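Local coordinates for protein COBE (Pseudomonas aeruginosa, PDB 2W6K) that belongs to the cobalamin (vitamin B12) biosynthetic pathway and to the family of the CbiG C-terminal domain, and probably acts in making the cofactor, at residues D46-I51 with T65-P70; V102-A107 with S132-R137. All coordinates share one frame; numbering follows the deposited sequence.

Interaction 1 of 2, residues D46-I51 with T65-P70; sequences DALASI and TLLERP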
ATOM      1  N   ASP A  46       4.701  -4.701  -7.092  1.00 13.67           N
ATOM      2  CA  ASP A  46       4.497  -6.114  -6.800  1.00 14.03           C
ATOM      3  C   ASP A  46       3.078  -6.469  -6.349  1.00 12.98           C
ATOM      4  O   ASP A  46       2.581  -7.545  -6.677  1.00 13.86           O
ATOM      5  CB  ASP A  46       5.506  -6.583  -5.784  1.00 14.77           C
ATOM      6  CG  ASP A  46       6.915  -6.527  -6.327  1.00 17.56           C
ATOM      7  OD1 ASP A  46       7.261  -7.395  -7.160  1.00 21.76           O
ATOM      8  OD2 ASP A  46       7.659  -5.613  -5.947  1.00 18.17           O
ATOM      9  N   ALA A  47       2.429  -5.594  -5.581  1.00 11.09           N
ATOM     10  CA  ALA A  47       1.102  -5.931  -5.045  1.00 10.47           C
ATOM     11  C   ALA A  47       0.404  -4.681  -4.560  1.00  9.40           C
ATOM     12  O   ALA A  47       1.058  -3.662  -4.326  1.00 11.18           O
ATOM     13  CB  ALA A  47       1.246  -6.878  -3.890  1.00 10.81           C
ATOM     14  N   LEU A  48      -0.907  -4.796  -4.351  1.00  8.30           N
ATOM     15  CA  LEU A  48      -1.665  -3.710  -3.751  1.00  7.36           C
ATOM     16  C   LEU A  48      -2.098  -4.194  -2.367  1.00  7.65           C
ATOM     17  O   LEU A  48      -2.228  -5.408  -2.140  1.00  7.18           O
ATOM     18  CB  LEU A  48      -2.928  -3.404  -4.545  1.00  8.73           C
ATOM     19  CG  LEU A  48      -2.797  -3.119  -6.048  1.00  8.62           C
ATOM     20  CD1 LEU A  48      -4.164  -3.067  -6.588  1.00 12.12           C
ATOM     21  CD2 LEU A  48      -2.057  -1.779  -6.235  1.00 11.23           C
ATOM     22  N   ALA A  49      -2.290  -3.261  -1.437  1.00  7.47           N
ATOM     23  CA  ALA A  49      -2.711  -3.634  -0.079  1.00  7.29           C
ATOM     24  C   ALA A  49      -3.792  -2.700   0.400  1.00  8.02           C
ATOM     25  O   ALA A  49      -3.755  -1.525   0.092  1.00  8.31           O
ATOM     26  CB  ALA A  49      -1.538  -3.578   0.897  1.00  8.98           C
ATOM     27  N   SER A  50      -4.746  -3.238   1.162  1.00  8.26           N
ATOM     28  CA  SER A  50      -5.740  -2.388   1.814  1.00  7.05           C
ATOM     29  C   SER A  50      -6.233  -3.074   3.069  1.00  7.59           C
ATOM     30  O   SER A  50      -5.677  -4.055   3.510  1.00  8.52           O
ATOM     31  CB  SER A  50      -6.912  -2.034   0.865  1.00  7.10           C
ATOM     32  OG  SER A  50      -7.706  -0.984   1.401  1.00  9.70           O
ATOM     33  N   ILE A  51      -7.229  -2.473   3.683  1.00  8.13           N
ATOM     34  CA  ILE A  51      -7.786  -3.048   4.911  1.00  9.67           C
ATOM     35  C   ILE A  51      -8.943  -3.995   4.615  1.00 10.59           C
ATOM     36  O   ILE A  51      -9.737  -3.779   3.700  1.00 11.32           O
ATOM     37  CB  ILE A  51      -8.205  -1.929   5.891  1.00  8.75           C
ATOM     38  CG1 ILE A  51      -8.466  -2.507   7.290  1.00 10.25           C
ATOM     39  CG2 ILE A  51      -9.388  -1.173   5.385  1.00  9.64           C
ATOM     40  CD1 ILE A  51      -8.492  -1.400   8.384  1.00 10.52           C
ATOM     41  N   THR A  65      -6.975  -6.791 -11.255  1.00 11.87           N
ATOM     42  CA  THR A  65      -7.099  -7.549 -12.491  1.00 13.68           C
ATOM     43  C   THR A  65      -6.417  -6.823 -13.638  1.00 13.83           C
ATOM     44  O   THR A  65      -5.678  -7.452 -14.421  1.00 14.79           O
ATOM     45  CB  THR A  65      -8.568  -7.850 -12.798  1.00 13.80           C
ATOM     46  OG1 THR A  65      -9.007  -8.867 -11.886  1.00 14.80           O
ATOM     47  CG2 THR A  65      -8.734  -8.381 -14.245  1.00 15.55           C
ATOM     48  N   LEU A  66      -6.630  -5.516 -13.721  1.00 14.00           N
ATOM     49  CA  LEU A  66      -5.944  -4.680 -14.730  1.00 14.47           C
ATOM     50  C   LEU A  66      -4.432  -4.836 -14.648  1.00 14.96           C
ATOM     51  O   LEU A  66      -3.756  -4.975 -15.666  1.00 15.85           O
ATOM     52  CB  LEU A  66      -6.279  -3.208 -14.495  1.00 14.39           C
ATOM     53  CG  LEU A  66      -7.718  -2.858 -14.897  1.00 14.14           C
ATOM     54  CD1 LEU A  66      -8.062  -1.464 -14.404  1.00 15.66           C
ATOM     55  CD2 LEU A  66      -7.887  -2.972 -16.424  1.00 17.95           C
ATOM     56  N   LEU A  67      -3.908  -4.776 -13.429  1.00 14.31           N
ATOM     57  CA  LEU A  67      -2.472  -4.862 -13.195  1.00 15.12           C
ATOM     58  C   LEU A  67      -1.921  -6.264 -13.316  1.00 15.63           C
ATOM     59  O   LEU A  67      -0.692  -6.448 -13.331  1.00 16.46           O
ATOM     60  CB  LEU A  67      -2.138  -4.337 -11.787  1.00 13.15           C
ATOM     61  CG  LEU A  67      -2.373  -2.841 -11.576  1.00 15.22           C
ATOM     62  CD1 LEU A  67      -2.303  -2.455 -10.120  1.00 12.84           C
ATOM     63  CD2 LEU A  67      -1.311  -2.092 -12.368  1.00 15.13           C
ATOM     64  N   GLU A  68      -2.810  -7.259 -13.363  1.00 16.10           N
ATOM     65  CA  GLU A  68      -2.398  -8.676 -13.254  1.00 18.13           C
ATOM     66  C   GLU A  68      -1.488  -8.940 -12.040  1.00 19.07           C
ATOM     67  O   GLU A  68      -0.502  -9.699 -12.121  1.00 20.00           O
ATOM     68  CB  GLU A  68      -1.744  -9.162 -14.562  1.00 18.63           C
ATOM     69  CG  GLU A  68      -2.534  -8.756 -15.788  1.00 22.19           C
ATOM     70  CD  GLU A  68      -2.083  -9.443 -17.065  1.00 27.65           C
ATOM     71  OE1 GLU A  68      -0.867  -9.430 -17.392  1.00 29.09           O
ATOM     72  OE2 GLU A  68      -2.967  -9.987 -17.753  1.00 31.01           O
ATOM     73  N   ARG A  69      -1.856  -8.324 -10.910  1.00 18.40           N
ATOM     74  CA  ARG A  69      -1.062  -8.294  -9.697  1.00 17.77           C
ATOM     75  C   ARG A  69      -2.060  -8.423  -8.536  1.00 16.24           C
ATOM     76  O   ARG A  69      -3.211  -7.962  -8.644  1.00 16.26           O
ATOM     77  CB  ARG A  69      -0.370  -6.930  -9.586  1.00 18.92           C
ATOM     78  CG  ARG A  69       1.150  -6.917  -9.356  1.00 22.61           C
ATOM     79  CD  ARG A  69       2.037  -6.826 -10.636  1.00 19.19           C
ATOM     80  NE  ARG A  69       1.519  -6.021 -11.759  1.00 17.54           N
ATOM     81  CZ  ARG A  69       2.049  -4.887 -12.211  1.00 15.89           C
ATOM     82  NH1 ARG A  69       3.129  -4.333 -11.630  1.00 12.67           N
ATOM     83  NH2 ARG A  69       1.472  -4.282 -13.239  1.00 14.54           N
ATOM     84  N   PRO A  70      -1.638  -9.031  -7.434  1.00 14.44           N
ATOM     85  CA  PRO A  70      -2.585  -9.269  -6.384  1.00 13.95           C
ATOM     86  C   PRO A  70      -2.926  -8.059  -5.521  1.00 13.32           C
ATOM     87  O   PRO A  70      -2.099  -7.155  -5.375  1.00 13.08           O
ATOM     88  CB  PRO A  70      -1.854 -10.287  -5.494  1.00 14.67           C
ATOM     89  CG  PRO A  70      -0.476  -9.972  -5.656  1.00 15.72           C
ATOM     90  CD  PRO A  70      -0.326  -9.610  -7.100  1.00 15.05           C
TER

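Interaction 2 of 2, residues V102-A107 with S132-R137; sequences VAEAAA and SIALAR. With SO4 (sulfate ion), chain B.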
ATOM      1  N   VAL A 102      -5.024   3.976   6.365  1.00 10.25           N
ATOM      2  CA  VAL A 102      -5.126   2.670   5.729  1.00  9.67           C
ATOM      3  C   VAL A 102      -4.040   2.529   4.680  1.00  9.24           C
ATOM      4  O   VAL A 102      -3.405   1.481   4.596  1.00 10.03           O
ATOM      5  CB  VAL A 102      -6.534   2.419   5.124  1.00  8.89           C
ATOM      6  CG1 VAL A 102      -6.534   1.218   4.185  1.00 11.01           C
ATOM      7  CG2 VAL A 102      -7.539   2.257   6.250  1.00 12.54           C
ATOM      8  N   ALA A 103      -3.851   3.564   3.865  1.00  8.75           N
ATOM      9  CA  ALA A 103      -2.869   3.447   2.760  1.00  8.21           C
ATOM     10  C   ALA A 103      -1.463   3.216   3.298  1.00  8.06           C
ATOM     11  O   ALA A 103      -0.729   2.345   2.824  1.00  8.39           O
ATOM     12  CB  ALA A 103      -2.905   4.694   1.893  1.00  9.12           C
ATOM     13  N   GLU A 104      -1.058   4.031   4.267  1.00  7.74           N
ATOM     14  CA  GLU A 104       0.301   3.939   4.796  1.00  8.23           C
ATOM     15  C   GLU A 104       0.516   2.626   5.580  1.00  8.65           C
ATOM     16  O   GLU A 104       1.496   1.915   5.361  1.00  8.06           O
ATOM     17  CB  GLU A 104       0.611   5.161   5.651  1.00  8.86           C
ATOM     18  CG  GLU A 104       0.674   6.398   4.805  1.00  9.99           C
ATOM     19  CD  GLU A 104       1.025   7.675   5.551  1.00 11.21           C
ATOM     20  OE1 GLU A 104       1.062   7.654   6.789  1.00 13.56           O
ATOM     21  OE2 GLU A 104       1.228   8.707   4.852  1.00 11.38           O
ATOM     22  N   ALA A 105      -0.428   2.299   6.449  1.00  8.49           N
ATOM     23  CA  ALA A 105      -0.306   1.073   7.265  1.00  8.36           C
ATOM     24  C   ALA A 105      -0.369  -0.176   6.432  1.00  7.77           C
ATOM     25  O   ALA A 105       0.397  -1.096   6.689  1.00  8.76           O
ATOM     26  CB  ALA A 105      -1.358   1.030   8.372  1.00  8.48           C
ATOM     27  N   ALA A 106      -1.239  -0.207   5.413  1.00 10.15           N
ATOM     28  CA  ALA A 106      -1.385  -1.431   4.591  1.00  8.22           C
ATOM     29  C   ALA A 106      -0.134  -1.652   3.730  1.00  8.80           C
ATOM     30  O   ALA A 106       0.330  -2.793   3.556  1.00  9.29           O
ATOM     31  CB  ALA A 106      -2.648  -1.405   3.741  1.00  9.51           C
ATOM     32  N   ALA A 107       0.433  -0.559   3.241  1.00  8.51           N
ATOM     33  CA  ALA A 107       1.661  -0.634   2.450  1.00  8.44           C
ATOM     34  C   ALA A 107       2.806  -1.241   3.276  1.00  8.54           C
ATOM     35  O   ALA A 107       3.451  -2.199   2.833  1.00  9.94           O
ATOM     36  CB  ALA A 107       2.035   0.747   1.873  1.00  9.15           C
ATOM     37  N   SER A 132      -6.569   7.649  -1.147  1.00 10.68           N
ATOM     38  CA  SER A 132      -5.206   7.957  -0.761  1.00 10.47           C
ATOM     39  C   SER A 132      -4.356   6.752  -1.152  1.00  8.60           C
ATOM     40  O   SER A 132      -4.816   5.624  -1.026  1.00  9.27           O
ATOM     41  CB  SER A 132      -5.061   8.145   0.749  1.00 12.05           C
ATOM     42  OG  SER A 132      -5.405   9.483   1.127  1.00 16.43           O
ATOM     43  N   ILE A 133      -3.144   7.020  -1.611  1.00  9.13           N
ATOM     44  CA  ILE A 133      -2.230   5.936  -1.971  1.00  9.08           C
ATOM     45  C   ILE A 133      -0.853   6.163  -1.338  1.00  8.69           C
ATOM     46  O   ILE A 133      -0.327   7.292  -1.316  1.00  8.36           O
ATOM     47  CB  ILE A 133      -2.142   5.747  -3.513  1.00  9.27           C
ATOM     48  CG1 ILE A 133      -3.543   5.396  -4.064  1.00 11.69           C
ATOM     49  CG2 ILE A 133      -1.105   4.672  -3.865  1.00 10.02           C
ATOM     50  CD1 ILE A 133      -3.616   4.943  -5.496  1.00 12.39           C
ATOM     51  N   ALA A 134      -0.277   5.108  -0.767  1.00  7.55           N
ATOM     52  CA  ALA A 134       1.090   5.207  -0.239  1.00  7.32           C
ATOM     53  C   ALA A 134       1.945   4.086  -0.806  1.00  7.64           C
ATOM     54  O   ALA A 134       1.439   3.033  -1.161  1.00  8.55           O
ATOM     55  CB  ALA A 134       1.103   5.147   1.278  1.00  8.87           C
ATOM     56  N   LEU A 135       3.239   4.307  -0.815  1.00  8.69           N
ATOM     57  CA  LEU A 135       4.176   3.307  -1.366  1.00  8.54           C
ATOM     58  C   LEU A 135       5.169   2.881  -0.309  1.00 10.08           C
ATOM     59  O   LEU A 135       5.695   3.710   0.421  1.00  9.65           O
ATOM     60  CB  LEU A 135       4.919   3.871  -2.593  1.00  8.96           C
ATOM     61  CG  LEU A 135       4.062   4.435  -3.737  1.00  7.71           C
ATOM     62  CD1 LEU A 135       5.002   5.079  -4.778  1.00 11.55           C
ATOM     63  CD2 LEU A 135       3.239   3.312  -4.348  1.00 10.61           C
ATOM     64  N   ALA A 136       5.426   1.581  -0.228  1.00  9.76           N
ATOM     65  CA  ALA A 136       6.428   1.082   0.707  1.00 11.55           C
ATOM     66  C   ALA A 136       7.388   0.172  -0.024  1.00 13.68           C
ATOM     67  O   ALA A 136       7.014  -0.547  -0.953  1.00 12.67           O
ATOM     68  CB  ALA A 136       5.774   0.337   1.893  1.00 11.01           C
ATOM     69  N   ARG A 137       8.644   0.209   0.411  1.00 16.06           N
ATOM     70  CA  ARG A 137       9.700  -0.596  -0.186  1.00 20.09           C
ATOM     71  C   ARG A 137      10.509  -1.329   0.880  1.00 21.91           C
ATOM     72  O   ARG A 137      10.767  -0.797   1.960  1.00 20.74           O
ATOM     73  CB  ARG A 137      10.622   0.277  -1.039  1.00 20.48           C
ATOM     74  CG  ARG A 137      10.988   1.605  -0.396  1.00 26.64           C
ATOM     75  CD  ARG A 137      12.465   1.917  -0.575  1.00 31.48           C
ATOM     76  NE  ARG A 137      12.942   2.886   0.407  1.00 35.74           N
ATOM     77  CZ  ARG A 137      13.345   4.117   0.108  1.00 39.21           C
ATOM     78  NH1 ARG A 137      13.330   4.533  -1.150  1.00 40.75           N
ATOM     79  NH2 ARG A 137      13.763   4.931   1.067  1.00 40.27           N
TER
HETATM   80  S   SO4 B1140      -6.123   6.658   4.369  1.00 13.59           S
HETATM   81  O1  SO4 B1140      -7.039   7.691   3.786  1.00 19.44           O
HETATM   82  O2  SO4 B1140      -6.815   5.950   5.436  1.00 16.13           O
HETATM   83  O3  SO4 B1140      -4.972   7.351   4.910  1.00 17.46           O
HETATM   84  O4  SO4 B1140      -5.748   5.748   3.325  1.00 18.00           O

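Interaction 1 of 2, residues D46-I51 with T65-P70
Leu48 and Pro70 are joined by the one backbone hydrogen bond of the contact, from Leu48 N to Pro70 O at 2.8 Å; it is nearly straight (N-H...O angle 170°) and lies in the carbonyl plane. Proline suits the acceptor's place, since it needs only its carbonyl here, and the bond leads straight into the parallel pairing of strands 47-51 and 71-74, where Leu48 also bonds to the backbone of His72.

Apolar packing comes from two further pairs. A single methyl of Leu67, CD1, sits against both branches of Leu48, 4.0 Å from its CD2, and the two side chains cross at about a right angle. On Ala47 the small CB leaves room for the pyrrolidine ring of Pro70, whose CG lies 4.0 Å from it.

The polar contacts gather on Arg69. Its CG passes close to Asp46 O, at 3.1 Å, and from there the chain bends at chi2 (93°) and chi3, curling the guanidinium back over its own segment. NE and NH2 then grip Leu67 O side-on, the NE bond being 2.7 Å long, with that oxygen in the guanidinium plane, while NH1 bonds to Leu42 O and Leu45 O. Two carbonyls ahead of the strand and one at the helix end are thus held by one side chain. The helix closes in a Schellman motif, Glu68 taking positive phi.

The contact packs the turn from helix 58-67 into strand 71-74 against strand 47-51, which begins the same beta-alpha-beta unit. Helix 24-37 packs beside it, with Leu31 touching both Leu48 and Leu67, and Ala47 also meets Leu110 of helix 102-115.

Interaction 2 of 2, residues V102-A107 with S132-R137
Ala103 and Ala107, one helical turn apart, set their methyl groups against strand 132-137, where Ala134 and Ala136 answer from alternate positions. Ala103 CB lies 3.6 Å from Ser132 O and also touches Ala134 CB. The methyl of Ala134 in turn rests on the helix backbone at Ala103 O. One turn on, Ala107 CB meets Ala136 CB at 3.8 Å, and Ala136 CB presses on Ala107 O. With such small residues on both surfaces, the helix and strand axes approach to 6.7 Å, running in nearly the same direction at 26°.

Glu104 is the long side chain at the margin of this alanine packing. Its CB leads off beside the strand, and with CG anti to the carbonyl carbon (chi1 -67°) the next methylene lies over Ala134, CG to CB 3.8 Å. Beyond CG the chain is extended, carrying CD and the carboxylate past the strand: OE1 accepts from Leu87 N, and OE2 is bonded to Lys125 N and Ser88 OG. Glutamate is long enough to combine an apolar stem with a buried acid whose two oxygens share three partners.

At the start of the helix a sulfate, probably from the crystallisation liquor, is held by Val102 N to O2 at 2.8 Å and by Ala103 N to O4 at 2.9 Å. Ser101 OG and Lys125 NZ also bond to it, and Ser132 CB packs against it, while Ser132 OG pairs with Ser127 OG. An anion on the amides of a first helical turn is a familiar arrangement at the N-terminal end of a helix, consistent with attraction to the helix dipole; around it, the arrangement is the close helix-on-sheet packing of an alpha/beta fold.

Overall arrangement
From the N terminus, strand 12-18 and helix 24-37 come first; the chain then enters strand 47-51, and interaction 1 closes a short loop when helix 58-67 ends and leads into edge strand 71-74. Interaction 2 opens later and closes a longer loop, from helix 102-115 through strand 119-127 to strand 131-138. The two loops follow in series, neither nesting nor crossing. In space they meet with centres about 12 Å apart: Ala49 and Ser50 pack on Ala106, and Ser50 and Ile51 on Val102. Helix 102-115 therefore spans strands 47-51 and 131-138, which flank strand 12-18, tying both halves of the mixed sheet.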